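Local coordinates for type 6 secretion amidase effector 2 (Salmonella typhi, PDB 6WIN), which probably acts as an antibacterial toxin of the type VI secretion system, cleaving amide bonds in the peptides of cell-wall peptidoglycan, at residues G79-G84 with K102-K107; T14-N19 with P98-R103. One frame throughout, in Å; residues are numbered along the deposited sequence.

Contact 1 of 2, residues G79-G84 with K102-K107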
loop_
_atom_site.group_PDB
_atom_site.type_symbol
_atom_site.label_atom_id
_atom_site.label_comp_id
_atom_site.label_asym_id
_atom_site.label_seq_id
_atom_site.Cartn_x
_atom_site.Cartn_y
_atom_site.Cartn_z
ATOM N N GLY A 79 3.509 6.743 8.615
ATOM C CA GLY A 79 4.674 6.812 9.483
ATOM C C GLY A 79 5.143 5.412 9.812
ATOM O O GLY A 79 4.542 4.418 9.393
ATOM N N GLN A 80 6.237 5.333 10.572
ATOM C CA GLN A 80 6.764 4.020 10.935
ATOM C C GLN A 80 7.594 4.103 12.210
ATOM O O GLN A 80 8.066 5.171 12.613
ATOM C CB GLN A 80 7.597 3.409 9.795
ATOM C CG GLN A 80 8.938 4.086 9.528
ATOM C CD GLN A 80 9.690 3.444 8.371
ATOM O OE1 GLN A 80 10.064 2.267 8.433
ATOM N NE2 GLN A 80 9.898 4.210 7.296
ATOM N N ASP A 81 7.757 2.943 12.840
ATOM C CA ASP A 81 8.585 2.784 14.026
ATOM C C ASP A 81 9.290 1.428 13.928
ATOM O O ASP A 81 9.224 0.750 12.898
ATOM C CB ASP A 81 7.731 2.923 15.299
ATOM C CG ASP A 81 6.525 2.016 15.291
ATOM O OD1 ASP A 81 6.698 0.779 15.304
ATOM O OD2 ASP A 81 5.393 2.537 15.273
ATOM N N THR A 82 9.941 1.008 15.022
ATOM C CA THR A 82 10.710 -0.234 14.988
ATOM C C THR A 82 9.820 -1.468 14.862
ATOM O O THR A 82 10.320 -2.539 14.504
ATOM C CB THR A 82 11.606 -0.359 16.232
ATOM O OG1 THR A 82 10.797 -0.423 17.411
ATOM C CG2 THR A 82 12.543 0.827 16.352
ATOM N N GLY A 83 8.519 -1.343 15.114
ATOM C CA GLY A 83 7.638 -2.492 15.042
ATOM C C GLY A 83 6.703 -2.578 13.847
ATOM O O GLY A 83 6.025 -3.594 13.676
ATOM N N GLY A 84 6.631 -1.549 13.016
ATOM C CA GLY A 84 5.752 -1.616 11.867
ATOM C C GLY A 84 5.512 -0.243 11.272
ATOM O O GLY A 84 6.218 0.718 11.574
ATOM N N LYS A 102 -6.871 4.793 9.838
ATOM C CA LYS A 102 -5.492 4.360 10.044
ATOM C C LYS A 102 -5.432 2.976 10.665
ATOM O O LYS A 102 -6.273 2.610 11.493
ATOM C CB LYS A 102 -4.736 5.296 10.982
ATOM C CG LYS A 102 -5.056 6.749 10.901
ATOM C CD LYS A 102 -4.246 7.452 11.964
ATOM C CE LYS A 102 -4.343 8.943 11.833
ATOM N NZ LYS A 102 -3.474 9.592 12.855
ATOM N N ARG A 103 -4.387 2.226 10.303
ATOM C CA ARG A 103 -4.110 0.971 10.982
ATOM C C ARG A 103 -2.608 0.707 10.978
ATOM O O ARG A 103 -1.855 1.245 10.160
ATOM C CB ARG A 103 -4.875 -0.203 10.353
ATOM C CG ARG A 103 -4.375 -0.631 8.969
ATOM C CD ARG A 103 -5.111 -1.884 8.502
ATOM N NE ARG A 103 -4.692 -2.301 7.166
ATOM C CZ ARG A 103 -4.065 -3.440 6.891
ATOM N NH1 ARG A 103 -3.775 -4.295 7.863
ATOM N NH2 ARG A 103 -3.734 -3.726 5.633
ATOM N N TYR A 104 -2.188 -0.134 11.922
ATOM C CA TYR A 104 -0.792 -0.464 12.163
ATOM C C TYR A 104 -0.498 -1.797 11.499
ATOM O O TYR A 104 -1.160 -2.798 11.800
ATOM C CB TYR A 104 -0.524 -0.560 13.661
ATOM C CG TYR A 104 0.923 -0.665 14.112
ATOM C CD1 TYR A 104 1.837 0.322 13.802
ATOM C CD2 TYR A 104 1.339 -1.711 14.930
ATOM C CE1 TYR A 104 3.139 0.255 14.242
ATOM C CE2 TYR A 104 2.646 -1.787 15.390
ATOM C CZ TYR A 104 3.533 -0.797 15.043
ATOM O OH TYR A 104 4.820 -0.840 15.482
ATOM N N ILE A 105 0.482 -1.802 10.597
ATOM C CA ILE A 105 0.936 -3.001 9.910
ATOM C C ILE A 105 2.309 -3.342 10.472
ATOM O O ILE A 105 3.253 -2.554 10.336
ATOM C CB ILE A 105 0.978 -2.792 8.388
ATOM C CG1 ILE A 105 -0.383 -2.292 7.888
ATOM C CG2 ILE A 105 1.409 -4.070 7.673
ATOM C CD1 ILE A 105 -0.518 -2.271 6.358
ATOM N N ARG A 106 2.412 -4.495 11.128
ATOM C CA ARG A 106 3.626 -4.873 11.833
ATOM C C ARG A 106 4.654 -5.538 10.924
ATOM O O ARG A 106 4.320 -6.212 9.947
ATOM C CB ARG A 106 3.304 -5.826 12.976
ATOM C CG ARG A 106 2.116 -5.402 13.799
ATOM C CD ARG A 106 2.327 -5.766 15.229
ATOM N NE ARG A 106 2.884 -7.114 15.402
ATOM C CZ ARG A 106 2.272 -8.238 15.039
ATOM N NH1 ARG A 106 2.866 -9.409 15.246
ATOM N NH2 ARG A 106 1.065 -8.194 14.477
ATOM N N LYS A 107 5.918 -5.337 11.273
ATOM C CA LYS A 107 6.973 -6.233 10.833
ATOM C C LYS A 107 6.843 -7.531 11.618
ATOM O O LYS A 107 6.899 -7.531 12.853
ATOM C CB LYS A 107 8.341 -5.592 11.042
ATOM C CG LYS A 107 9.493 -6.364 10.383
ATOM C CD LYS A 107 10.406 -6.969 11.429
ATOM C CE LYS A 107 11.561 -7.742 10.780
ATOM N NZ LYS A 107 11.083 -9.010 10.126
HETATM O O HOH W 1 7.086 -5.737 14.981
#

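Contact 2 of 2, residues T14-N19 with P98-R103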
loop_
_atom_site.group_PDB
_atom_site.type_symbol
_atom_site.label_atom_id
_atom_site.label_comp_id
_atom_site.label_asym_id
_atom_site.label_seq_id
_atom_site.Cartn_x
_atom_site.Cartn_y
_atom_site.Cartn_z
ATOM N N THR A 14 -13.232 9.639 6.905
ATOM C CA THR A 14 -14.031 9.994 5.744
ATOM C C THR A 14 -14.817 8.780 5.259
ATOM O O THR A 14 -14.551 7.638 5.642
ATOM C CB THR A 14 -13.171 10.553 4.598
ATOM O OG1 THR A 14 -12.117 9.637 4.264
ATOM C CG2 THR A 14 -12.567 11.899 4.973
ATOM N N GLU A 15 -15.812 9.043 4.420
ATOM C CA GLU A 15 -16.578 7.965 3.811
ATOM C C GLU A 15 -15.731 7.236 2.777
ATOM O O GLU A 15 -14.929 7.844 2.070
ATOM C CB GLU A 15 -17.848 8.512 3.163
ATOM C CG GLU A 15 -18.908 8.935 4.174
ATOM C CD GLU A 15 -19.313 7.790 5.073
ATOM O OE1 GLU A 15 -20.006 6.868 4.584
ATOM O OE2 GLU A 15 -18.919 7.800 6.259
ATOM N N LYS A 16 -15.888 5.916 2.725
ATOM C CA LYS A 16 -15.202 5.115 1.726
ATOM C C LYS A 16 -15.696 5.492 0.338
ATOM O O LYS A 16 -16.829 5.950 0.168
ATOM C CB LYS A 16 -15.426 3.630 2.000
ATOM C CG LYS A 16 -14.869 3.185 3.339
ATOM C CD LYS A 16 -14.746 1.672 3.415
ATOM C CE LYS A 16 -16.115 1.015 3.464
ATOM N NZ LYS A 16 -16.026 -0.450 3.659
ATOM N N VAL A 17 -14.830 5.301 -0.657
ATOM C CA VAL A 17 -15.029 5.829 -2.000
ATOM C C VAL A 17 -14.793 4.720 -3.014
ATOM O O VAL A 17 -14.270 3.651 -2.696
ATOM C CB VAL A 17 -14.102 7.021 -2.301
ATOM C CG1 VAL A 17 -14.434 8.196 -1.400
ATOM C CG2 VAL A 17 -12.644 6.597 -2.119
ATOM N N GLY A 18 -15.162 5.000 -4.260
ATOM C CA GLY A 18 -14.997 4.040 -5.329
ATOM C C GLY A 18 -16.199 3.127 -5.474
ATOM O O GLY A 18 -17.070 3.034 -4.605
ATOM N N ASN A 19 -16.233 2.424 -6.602
ATOM C CA ASN A 19 -17.416 1.654 -6.958
ATOM C C ASN A 19 -17.528 0.326 -6.220
ATOM O O ASN A 19 -18.612 -0.265 -6.226
ATOM C CB ASN A 19 -17.449 1.444 -8.471
ATOM C CG ASN A 19 -17.711 2.741 -9.210
ATOM O OD1 ASN A 19 -18.517 3.555 -8.762
ATOM N ND2 ASN A 19 -17.018 2.957 -10.323
ATOM N N PRO A 98 -15.625 0.430 8.493
ATOM C CA PRO A 98 -16.748 1.305 8.112
ATOM C C PRO A 98 -16.309 2.604 7.457
ATOM O O PRO A 98 -17.031 3.129 6.597
ATOM C CB PRO A 98 -17.467 1.558 9.447
ATOM C CG PRO A 98 -16.416 1.355 10.484
ATOM C CD PRO A 98 -15.550 0.245 9.954
ATOM N N ARG A 99 -15.151 3.143 7.839
ATOM C CA ARG A 99 -14.644 4.386 7.281
ATOM C C ARG A 99 -13.225 4.182 6.764
ATOM O O ARG A 99 -12.577 3.165 7.033
ATOM C CB ARG A 99 -14.652 5.513 8.318
ATOM C CG ARG A 99 -15.868 5.531 9.242
ATOM C CD ARG A 99 -17.171 5.929 8.535
ATOM N NE ARG A 99 -18.306 5.489 9.336
ATOM C CZ ARG A 99 -19.484 5.112 8.856
ATOM N NH1 ARG A 99 -19.723 5.138 7.561
ATOM N NH2 ARG A 99 -20.431 4.699 9.688
ATOM N N VAL A 100 -12.749 5.172 6.001
ATOM C CA VAL A 100 -11.319 5.302 5.752
ATOM C C VAL A 100 -10.643 5.596 7.081
ATOM O O VAL A 100 -11.093 6.471 7.833
ATOM C CB VAL A 100 -11.064 6.403 4.705
ATOM C CG1 VAL A 100 -9.583 6.525 4.379
ATOM C CG2 VAL A 100 -11.849 6.093 3.444
ATOM N N SER A 101 -9.594 4.837 7.410
ATOM C CA SER A 101 -9.008 4.977 8.741
ATOM C C SER A 101 -7.593 4.421 8.777
ATOM O O SER A 101 -7.185 3.656 7.902
ATOM C CB SER A 101 -9.854 4.273 9.807
ATOM O OG SER A 101 -10.041 2.911 9.493
ATOM N N LYS A 102 -6.871 4.793 9.838
ATOM C CA LYS A 102 -5.492 4.360 10.044
ATOM C C LYS A 102 -5.432 2.976 10.665
ATOM O O LYS A 102 -6.273 2.610 11.493
ATOM C CB LYS A 102 -4.736 5.296 10.982
ATOM C CG LYS A 102 -5.056 6.749 10.901
ATOM C CD LYS A 102 -4.246 7.452 11.964
ATOM C CE LYS A 102 -4.343 8.943 11.833
ATOM N NZ LYS A 102 -3.474 9.592 12.855
ATOM N N ARG A 103 -4.387 2.226 10.303
ATOM C CA ARG A 103 -4.110 0.971 10.982
ATOM C C ARG A 103 -2.608 0.707 10.978
ATOM O O ARG A 103 -1.855 1.245 10.160
ATOM C CB ARG A 103 -4.875 -0.203 10.353
ATOM C CG ARG A 103 -4.375 -0.631 8.969
ATOM C CD ARG A 103 -5.111 -1.884 8.502
ATOM N NE ARG A 103 -4.692 -2.301 7.166
ATOM C CZ ARG A 103 -4.065 -3.440 6.891
ATOM N NH1 ARG A 103 -3.775 -4.295 7.863
ATOM N NH2 ARG A 103 -3.734 -3.726 5.633
HETATM O O HOH W 2 -17.825 4.859 4.485
#

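Contact 1 of 2, residues G79-G84 with K102-K107
Tyr-104 and Asp-81 carry the side-chain part of this contact, which is polar. Tyr-104 OH donates to Asp-81 OD1 over 2.5 Å, a very short hydrogen bond. The two side chains come from opposite directions. Asp-81 OD1 lies at the edge of the tyrosine ring, in its plane, and the carboxylate is turned 35° from that ring. With CG anti to the backbone N (chi1 -170°), the Tyr-104 ring reaches across to the turn. Asp-81 OD1 has a second donor, since it accepts from Gly-83 N at 2.8 Å through its anti lone pair. This closes an Asx turn, and the two bonds help fix the rotation of the carboxylate.

One backbone hydrogen bond, a CA-H...O contact and a water meet at the carbonyl of Gly-83. Lys-107 N donates to Gly-83 O at 3.0 Å, from above the carbonyl plane rather than on a lone pair. Arg-106 CA makes the CA-H...O contact to Gly-83 O at 3.3 Å. The water donates to Gly-83 O and to Lys-107 O, bridging the two carbonyls. The Lys-107 amine leads away to a salt bridge with Glu-127.

Close backbone packing completes the contact. Gly-84 and Arg-106 form an antiparallel, non-hydrogen-bonded pair with their CA atoms 3.9 Å apart. Gly-84 CA also lies 3.1 Å from Ile-105 O.

Asp-81 to Gly-84 is a type I turn, the tight connection of a beta hairpin between strands 74-81 and 84-89. The contact sets this hairpin turn against the C-terminal end of strand 101-106, an outermost strand of the antiparallel sheet.

Contact 2 of 2, residues T14-N19 with P98-R103
Val-100 N donates to Thr-14 O at 3.1 Å with an N-H...O angle of 153°, and this backbone bond joins the loop at Thr-14 to the approach to strand 101-106.

Glu-15 and Arg-99 run side by side, pointing the same way. Glu-15 OE2 forms a salt bridge with Arg-99 NH1 at 3.1 Å. The carboxylate is turned 40° from the guanidinium plane, so the two groups do not meet as a flat pair. Arg-99 CD passes the same OE2 at 3.4 Å. A bend at chi2 (-70°) folds the Arg-99 chain, and its end lies alongside Glu-15. Pro-98 CB lies over one face of the guanidinium, toward the rim.

A water links the two segments. It accepts from Lys-16 N, donates to Pro-98 O at 2.8 Å, and donates weakly to Glu-15 OE1.

Val-100 packs beside Thr-14 and Lys-16. Its CB lies 3.4 Å from Thr-14 OG1, a hydroxyl that is hydrogen-bonded to Leu-11 O. Val-100 CG2 packs against Lys-16 CA at 3.9 Å. The aliphatic chain of Lys-16 runs past Pro-98 O, and its amine reaches Asp-94 and the carbonyls of Trp-91 and Lys-97.

Val-100 also touches Leu-26 of helix 23-30 and Met-88 of strand 84-89. The loop before the helix is thus joined to the lead-in of edge strand 101-106, an arrangement consistent with the papain-like fold inferred for such amidase effectors.

Both contacts use the edge strand 101-106, but they sit at its two ends, with centres about 19 Å apart. Their segments overlap at Lys-102 and Arg-103, which touch the partner segment in neither contact. Each is partly buried and lies toward the surface; neither is a deep core contact. Contact 1 stays within the sheet region, where a hairpin turn meets the end of the strand. Its chemistry is a short tyrosine-aspartate bond and tight glycine backbone. Contact 2 joins segments 79 residues apart and ties a loop to the start of the strand. It relies on a salt bridge, one backbone bond, a water and a buried valine. Arg-103, between them, reaches Asp-89 and Asn-124.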